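Local coordinates for minor capsid protein (Enterobacteria phage PRD1, PDB 1YQ5) that is the C-terminal domain of spike protein P5, which with P31 and P2 forms the spike complexes at the 5-fold vertices of the viral capsid and is essential for infectivity, at residues Gly56-Asn70 / Ala99-Val111. Numbering follows the deposited sequence.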
ATOM      1  N   GLY A  56      -4.855  -1.150 -25.627  1.00 14.17           N
ATOM      2  CA  GLY A  56      -3.748  -2.084 -25.693  1.00 15.42           C
ATOM      3  C   GLY A  56      -2.883  -2.120 -24.447  1.00 15.70           C
ATOM      4  O   GLY A  56      -1.883  -2.836 -24.414  1.00 15.45           O
ATOM      5  N   LYS A  57      -3.271  -1.378 -23.413  1.00 13.45           N
ATOM      6  CA  LYS A  57      -2.482  -1.323 -22.184  1.00 14.21           C
ATOM      7  C   LYS A  57      -2.963  -2.204 -21.026  1.00 14.43           C
ATOM      8  O   LYS A  57      -2.785  -1.845 -19.865  1.00 12.61           O
ATOM      9  CB  LYS A  57      -2.369   0.130 -21.701  1.00 13.75           C
ATOM     10  CG  LYS A  57      -1.556   1.048 -22.620  1.00 16.38           C
ATOM     11  CD  LYS A  57      -0.075   0.687 -22.615  1.00 15.84           C
ATOM     12  CE  LYS A  57       0.722   1.544 -23.594  1.00 17.16           C
ATOM     13  NZ  LYS A  57       2.188   1.234 -23.521  1.00 18.89           N
ATOM     14  N   SER A  58      -3.567  -3.351 -21.326  1.00 14.27           N
ATOM     15  CA  SER A  58      -4.011  -4.236 -20.253  1.00 14.24           C
ATOM     16  C   SER A  58      -2.765  -4.684 -19.491  1.00 13.81           C
ATOM     17  O   SER A  58      -1.688  -4.799 -20.072  1.00 14.14           O
ATOM     18  CB  SER A  58      -4.733  -5.462 -20.823  1.00 13.20           C
ATOM     19  OG  SER A  58      -5.982  -5.107 -21.388  1.00 11.10           O
ATOM     20  N   GLY A  59      -2.902  -4.925 -18.194  1.00 15.10           N
ATOM     21  CA  GLY A  59      -1.751  -5.355 -17.423  1.00 14.30           C
ATOM     22  C   GLY A  59      -1.851  -5.049 -15.942  1.00 14.77           C
ATOM     23  O   GLY A  59      -2.935  -4.759 -15.424  1.00 13.48           O
ATOM     24  N   LEU A  60      -0.711  -5.114 -15.261  1.00 13.70           N
ATOM     25  CA  LEU A  60      -0.647  -4.859 -13.829  1.00 14.10           C
ATOM     26  C   LEU A  60      -0.264  -3.414 -13.571  1.00 14.25           C
ATOM     27  O   LEU A  60       0.679  -2.890 -14.173  1.00 15.28           O
ATOM     28  CB  LEU A  60       0.377  -5.786 -13.172  1.00 15.06           C
ATOM     29  CG  LEU A  60       0.021  -7.275 -13.167  1.00 15.64           C
ATOM     30  CD1 LEU A  60       1.218  -8.092 -12.703  1.00 15.33           C
ATOM     31  CD2 LEU A  60      -1.178  -7.507 -12.247  1.00 14.90           C
ATOM     32  N   TYR A  61      -1.003  -2.776 -12.671  1.00 13.35           N
ATOM     33  CA  TYR A  61      -0.762  -1.384 -12.330  1.00 13.89           C
ATOM     34  C   TYR A  61      -0.573  -1.162 -10.839  1.00 14.32           C
ATOM     35  O   TYR A  61      -1.334  -1.686 -10.026  1.00 13.72           O
ATOM     36  CB  TYR A  61      -1.927  -0.514 -12.808  1.00 12.80           C
ATOM     37  CG  TYR A  61      -1.983  -0.335 -14.304  1.00 14.15           C
ATOM     38  CD1 TYR A  61      -2.454  -1.353 -15.135  1.00 14.93           C
ATOM     39  CD2 TYR A  61      -1.523   0.841 -14.896  1.00 13.47           C
ATOM     40  CE1 TYR A  61      -2.460  -1.198 -16.524  1.00 14.30           C
ATOM     41  CE2 TYR A  61      -1.525   1.005 -16.273  1.00 14.42           C
ATOM     42  CZ  TYR A  61      -1.990  -0.014 -17.084  1.00 13.82           C
ATOM     43  OH  TYR A  61      -1.963   0.153 -18.452  1.00 14.36           O
ATOM     44  N   GLN A  62       0.450  -0.385 -10.495  1.00 14.10           N
ATOM     45  CA  GLN A  62       0.720  -0.039  -9.105  1.00 14.27           C
ATOM     46  C   GLN A  62       0.156   1.366  -8.954  1.00 14.23           C
ATOM     47  O   GLN A  62       0.521   2.276  -9.699  1.00 13.71           O
ATOM     48  CB  GLN A  62       2.222  -0.038  -8.816  1.00 16.03           C
ATOM     49  CG  GLN A  62       2.582   0.452  -7.412  1.00 19.53           C
ATOM     50  CD  GLN A  62       1.834  -0.283  -6.309  1.00 23.16           C
ATOM     51  OE1 GLN A  62       1.837  -1.514  -6.253  1.00 26.40           O
ATOM     52  NE2 GLN A  62       1.192   0.474  -5.420  1.00 26.79           N
ATOM     53  N   ILE A  63      -0.735   1.534  -7.987  1.00 13.39           N
ATOM     54  CA  ILE A  63      -1.398   2.807  -7.768  1.00 12.10           C
ATOM     55  C   ILE A  63      -1.328   3.281  -6.323  1.00 13.55           C
ATOM     56  O   ILE A  63      -1.475   2.489  -5.387  1.00 14.84           O
ATOM     57  CB  ILE A  63      -2.879   2.684  -8.161  1.00 12.54           C
ATOM     58  CG1 ILE A  63      -2.984   2.254  -9.626  1.00 13.55           C
ATOM     59  CG2 ILE A  63      -3.607   3.990  -7.906  1.00 12.76           C
ATOM     60  CD1 ILE A  63      -4.323   1.650  -9.988  1.00 13.93           C
ATOM     61  N   THR A  64      -1.111   4.580  -6.152  1.00 12.82           N
ATOM     62  CA  THR A  64      -1.057   5.178  -4.828  1.00 12.31           C
ATOM     63  C   THR A  64      -1.726   6.541  -4.833  1.00 13.03           C
ATOM     64  O   THR A  64      -1.533   7.338  -5.749  1.00 14.38           O
ATOM     65  CB  THR A  64       0.395   5.385  -4.329  1.00 12.19           C
ATOM     66  OG1 THR A  64       1.011   4.116  -4.083  1.00 12.11           O
ATOM     67  CG2 THR A  64       0.404   6.207  -3.033  1.00 13.52           C
HETATM   68  N   MSE A  65      -2.538   6.789  -3.817  1.00 11.95           N
HETATM   69  CA  MSE A  65      -3.177   8.080  -3.662  1.00 11.92           C
HETATM   70  C   MSE A  65      -3.032   8.443  -2.201  1.00 11.55           C
HETATM   71  O   MSE A  65      -3.398   7.661  -1.320  1.00 11.41           O
HETATM   72  CB  MSE A  65      -4.656   8.048  -4.035  1.00 12.25           C
HETATM   73  CG  MSE A  65      -5.336   9.367  -3.679  1.00 14.52           C
HETATM   74 SE   MSE A  65      -7.132   9.573  -4.341  1.00 23.58          SE
HETATM   75  CE  MSE A  65      -7.899   7.982  -3.492  1.00 13.73           C
ATOM     76  N   THR A  66      -2.480   9.623  -1.949  1.00 11.40           N
ATOM     77  CA  THR A  66      -2.275  10.098  -0.592  1.00 11.68           C
ATOM     78  C   THR A  66      -2.873  11.482  -0.408  1.00 13.07           C
ATOM     79  O   THR A  66      -3.077  12.217  -1.373  1.00 12.30           O
ATOM     80  CB  THR A  66      -0.776  10.191  -0.255  1.00 12.45           C
ATOM     81  OG1 THR A  66      -0.127  11.031  -1.217  1.00 10.27           O
ATOM     82  CG2 THR A  66      -0.138   8.812  -0.274  1.00 10.58           C
ATOM     83  N   VAL A  67      -3.154  11.830   0.841  1.00 12.57           N
ATOM     84  CA  VAL A  67      -3.700  13.138   1.144  1.00 11.91           C
ATOM     85  C   VAL A  67      -3.245  13.634   2.503  1.00 12.41           C
ATOM     86  O   VAL A  67      -3.105  12.860   3.450  1.00 12.24           O
ATOM     87  CB  VAL A  67      -5.253  13.147   1.141  1.00 10.81           C
ATOM     88  CG1 VAL A  67      -5.790  12.185   2.191  1.00 10.68           C
ATOM     89  CG2 VAL A  67      -5.763  14.555   1.427  1.00 13.09           C
ATOM     90  N   LYS A  68      -2.992  14.937   2.561  1.00 11.31           N
ATOM     91  CA  LYS A  68      -2.633  15.631   3.783  1.00 12.19           C
ATOM     92  C   LYS A  68      -3.513  16.879   3.759  1.00 12.93           C
ATOM     93  O   LYS A  68      -3.583  17.577   2.746  1.00 12.96           O
ATOM     94  CB  LYS A  68      -1.157  16.063   3.802  1.00 11.21           C
ATOM     95  CG  LYS A  68      -0.132  14.961   4.058  1.00 11.85           C
ATOM     96  CD  LYS A  68      -0.453  14.137   5.304  1.00 11.95           C
ATOM     97  CE  LYS A  68      -0.687  14.991   6.554  1.00 12.61           C
ATOM     98  NZ  LYS A  68       0.499  15.789   6.992  1.00  9.12           N
ATOM     99  N   ASN A  69      -4.211  17.123   4.859  1.00 13.36           N
ATOM    100  CA  ASN A  69      -5.061  18.299   5.017  1.00 13.12           C
ATOM    101  C   ASN A  69      -4.941  18.549   6.510  1.00 13.57           C
ATOM    102  O   ASN A  69      -5.852  18.263   7.295  1.00 13.62           O
ATOM    103  CB  ASN A  69      -6.508  17.996   4.623  1.00 12.70           C
ATOM    104  CG  ASN A  69      -7.363  19.249   4.568  1.00 13.04           C
ATOM    105  OD1 ASN A  69      -7.641  19.869   5.597  1.00 13.75           O
ATOM    106  ND2 ASN A  69      -7.774  19.636   3.365  1.00 11.29           N
ATOM    107  N   ASN A  70      -3.773  19.068   6.878  1.00 13.22           N
ATOM    108  CA  ASN A  70      -3.392  19.330   8.255  1.00 12.97           C
ATOM    109  C   ASN A  70      -4.375  20.056   9.154  1.00 13.95           C
ATOM    110  O   ASN A  70      -4.284  19.937  10.374  1.00 13.47           O
ATOM    111  CB  ASN A  70      -2.038  20.044   8.266  1.00 13.83           C
ATOM    112  CG  ASN A  70      -0.939  19.193   7.658  1.00 16.32           C
ATOM    113  OD1 ASN A  70      -1.211  18.129   7.099  1.00 16.43           O
ATOM    114  ND2 ASN A  70       0.305  19.651   7.764  1.00 14.25           N
ATOM    115  N   ALA A  99      -2.796  13.714   9.811  1.00 10.41           N
ATOM    116  CA  ALA A  99      -3.904  14.477   9.250  1.00 12.39           C
ATOM    117  C   ALA A  99      -4.119  14.141   7.779  1.00 11.10           C
ATOM    118  O   ALA A  99      -3.995  14.998   6.905  1.00 10.49           O
ATOM    119  CB  ALA A  99      -3.639  15.972   9.420  1.00 12.22           C
ATOM    120  N   GLY A 100      -4.442  12.883   7.514  1.00 11.58           N
ATOM    121  CA  GLY A 100      -4.666  12.462   6.148  1.00 10.29           C
ATOM    122  C   GLY A 100      -4.766  10.958   6.044  1.00 11.28           C
ATOM    123  O   GLY A 100      -5.060  10.276   7.026  1.00 10.40           O
ATOM    124  N   GLY A 101      -4.511  10.437   4.853  1.00 12.06           N
ATOM    125  CA  GLY A 101      -4.594   9.006   4.656  1.00 12.66           C
ATOM    126  C   GLY A 101      -3.815   8.543   3.445  1.00 11.79           C
ATOM    127  O   GLY A 101      -3.255   9.349   2.699  1.00 11.14           O
ATOM    128  N   THR A 102      -3.808   7.233   3.241  1.00 11.78           N
ATOM    129  CA  THR A 102      -3.076   6.636   2.140  1.00 11.65           C
ATOM    130  C   THR A 102      -3.743   5.364   1.643  1.00 12.35           C
ATOM    131  O   THR A 102      -4.271   4.586   2.433  1.00 12.38           O
ATOM    132  CB  THR A 102      -1.642   6.251   2.588  1.00 12.19           C
ATOM    133  OG1 THR A 102      -0.913   7.429   2.962  1.00 11.69           O
ATOM    134  CG2 THR A 102      -0.911   5.513   1.470  1.00 10.88           C
ATOM    135  N   ILE A 103      -3.727   5.167   0.330  1.00 13.09           N
ATOM    136  CA  ILE A 103      -4.245   3.938  -0.255  1.00 12.41           C
ATOM    137  C   ILE A 103      -3.308   3.578  -1.401  1.00 14.04           C
ATOM    138  O   ILE A 103      -3.013   4.410  -2.265  1.00 13.66           O
ATOM    139  CB  ILE A 103      -5.705   4.056  -0.783  1.00 13.83           C
ATOM    140  CG1 ILE A 103      -6.218   2.650  -1.137  1.00 15.06           C
ATOM    141  CG2 ILE A 103      -5.776   4.956  -2.012  1.00 13.86           C
ATOM    142  CD1 ILE A 103      -7.699   2.580  -1.497  1.00 14.28           C
ATOM    143  N   SER A 104      -2.810   2.348  -1.375  1.00 12.63           N
ATOM    144  CA  SER A 104      -1.900   1.866  -2.402  1.00 13.20           C
ATOM    145  C   SER A 104      -2.395   0.518  -2.870  1.00 13.79           C
ATOM    146  O   SER A 104      -2.812  -0.312  -2.062  1.00 12.46           O
ATOM    147  CB  SER A 104      -0.482   1.748  -1.854  1.00 15.06           C
ATOM    148  OG  SER A 104       0.054   3.038  -1.627  1.00 19.04           O
ATOM    149  N   LEU A 105      -2.328   0.302  -4.178  1.00 13.20           N
ATOM    150  CA  LEU A 105      -2.836  -0.924  -4.767  1.00 13.06           C
ATOM    151  C   LEU A 105      -2.053  -1.427  -5.968  1.00 13.91           C
ATOM    152  O   LEU A 105      -1.552  -0.642  -6.771  1.00 14.49           O
ATOM    153  CB  LEU A 105      -4.276  -0.688  -5.233  1.00 12.77           C
ATOM    154  CG  LEU A 105      -5.281  -0.094  -4.251  1.00 13.13           C
ATOM    155  CD1 LEU A 105      -6.234   0.840  -4.990  1.00 14.22           C
ATOM    156  CD2 LEU A 105      -6.037  -1.217  -3.564  1.00 12.80           C
ATOM    157  N   LEU A 106      -1.953  -2.746  -6.073  1.00 13.07           N
ATOM    158  CA  LEU A 106      -1.334  -3.396  -7.221  1.00 12.82           C
ATOM    159  C   LEU A 106      -2.528  -4.191  -7.733  1.00 12.82           C
ATOM    160  O   LEU A 106      -3.006  -5.095  -7.054  1.00 11.77           O
ATOM    161  CB  LEU A 106      -0.214  -4.361  -6.816  1.00 13.03           C
ATOM    162  CG  LEU A 106       0.258  -5.246  -7.985  1.00 14.70           C
ATOM    163  CD1 LEU A 106       0.760  -4.365  -9.112  1.00 15.17           C
ATOM    164  CD2 LEU A 106       1.352  -6.209  -7.533  1.00 16.75           C
ATOM    165  N   ILE A 107      -3.022  -3.839  -8.914  1.00 13.31           N
ATOM    166  CA  ILE A 107      -4.186  -4.507  -9.471  1.00 12.09           C
ATOM    167  C   ILE A 107      -4.019  -4.814 -10.949  1.00 13.52           C
ATOM    168  O   ILE A 107      -3.153  -4.246 -11.621  1.00 12.17           O
ATOM    169  CB  ILE A 107      -5.439  -3.622  -9.321  1.00 14.22           C
ATOM    170  CG1 ILE A 107      -5.222  -2.300 -10.069  1.00 12.88           C
ATOM    171  CG2 ILE A 107      -5.723  -3.358  -7.855  1.00 14.22           C
ATOM    172  CD1 ILE A 107      -6.435  -1.382 -10.099  1.00 14.29           C
ATOM    173  N   TYR A 108      -4.851  -5.724 -11.449  1.00 13.11           N
ATOM    174  CA  TYR A 108      -4.822  -6.064 -12.862  1.00 12.99           C
ATOM    175  C   TYR A 108      -5.915  -5.247 -13.533  1.00 14.10           C
ATOM    176  O   TYR A 108      -7.055  -5.217 -13.062  1.00 13.89           O
ATOM    177  CB  TYR A 108      -5.108  -7.545 -13.102  1.00 13.21           C
ATOM    178  CG  TYR A 108      -5.084  -7.877 -14.575  1.00 15.34           C
ATOM    179  CD1 TYR A 108      -3.874  -8.005 -15.254  1.00 15.36           C
ATOM    180  CD2 TYR A 108      -6.267  -7.984 -15.308  1.00 15.94           C
ATOM    181  CE1 TYR A 108      -3.837  -8.225 -16.628  1.00 17.00           C
ATOM    182  CE2 TYR A 108      -6.241  -8.207 -16.686  1.00 17.69           C
ATOM    183  CZ  TYR A 108      -5.020  -8.324 -17.335  1.00 18.57           C
ATOM    184  OH  TYR A 108      -4.973  -8.533 -18.693  1.00 22.61           O
ATOM    185  N   CYS A 109      -5.568  -4.586 -14.630  1.00 14.12           N
ATOM    186  CA  CYS A 109      -6.530  -3.770 -15.356  1.00 13.95           C
ATOM    187  C   CYS A 109      -6.732  -4.288 -16.765  1.00 14.65           C
ATOM    188  O   CYS A 109      -5.775  -4.408 -17.538  1.00 12.10           O
ATOM    189  CB  CYS A 109      -6.052  -2.316 -15.450  1.00 14.35           C
ATOM    190  SG  CYS A 109      -5.919  -1.446 -13.879  1.00 18.07           S
ATOM    191  N   ASN A 110      -7.976  -4.602 -17.098  1.00 14.20           N
ATOM    192  CA  ASN A 110      -8.286  -5.047 -18.445  1.00 15.60           C
ATOM    193  C   ASN A 110      -8.693  -3.788 -19.197  1.00 14.92           C
ATOM    194  O   ASN A 110      -9.565  -3.046 -18.744  1.00 15.10           O
ATOM    195  CB  ASN A 110      -9.446  -6.045 -18.448  1.00 17.26           C
ATOM    196  CG  ASN A 110      -9.832  -6.468 -19.851  1.00 19.93           C
ATOM    197  OD1 ASN A 110      -8.987  -6.901 -20.630  1.00 19.04           O
ATOM    198  ND2 ASN A 110     -11.111  -6.342 -20.181  1.00 20.24           N
ATOM    199  N   VAL A 111      -8.049  -3.535 -20.329  1.00 13.74           N
ATOM    200  CA  VAL A 111      -8.369  -2.362 -21.129  1.00 14.32           C
ATOM    201  C   VAL A 111      -9.207  -2.820 -22.317  1.00 15.65           C
ATOM    202  O   VAL A 111      -8.733  -3.569 -23.166  1.00 16.68           O
ATOM    203  CB  VAL A 111      -7.087  -1.670 -21.627  1.00 14.13           C
ATOM    204  CG1 VAL A 111      -7.440  -0.518 -22.563  1.00 13.21           C
ATOM    205  CG2 VAL A 111      -6.291  -1.158 -20.429  1.00 12.10           C
TER
HETATM  206  O   HOH W   1      -7.096  -2.770 -25.302  1.00 26.23           O
HETATM  207  O   HOH W   2      -0.270  14.968   9.804  1.00 14.32           O
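T64 OG1 donates to S104 OG at 2.8 Å, the one side-chain-to-side-chain hydrogen bond between two strands that otherwise pair through their backbones. Strands 59-68 and 100-109 run antiparallel, and T64/S104 is a non-hydrogen-bonded pair, which brings the two hydroxyls together on one face. The chi1 of -68° brings T64 OG1 within hydrogen-bonding distance of S104 OG and leaves T64 CG2 3.5 Å from that same oxygen. On the same face T66 and T102 lie side by side, T66 CG2 being 3.8 Å from T102 CG2.

The other face is mainly apolar. I63 CD1 meets I107 CD1 at 3.7 Å, and C109 SG sits obliquely to the Y61 ring, 3.7 Å from Y61 CD1. The phenol is fixed by Y61 OH, which donates in the carbonyl plane to K57 O at 2.6 Å. Beyond the strand end, S58 OG accepts a nearly straight bond from V111 N (2.8 Å, 171°).

F122 of the opposing sheet packs on I63 and M65, whereas T64 OG1, S104 OG and T102 OG1 bond to L106 N, S104 O and V89 O of the third subunit. One face thus builds the jelly-roll core; the other offers the buried hydroxyls of T64, S104 and T102, satisfied across subunits, to the trimer interface.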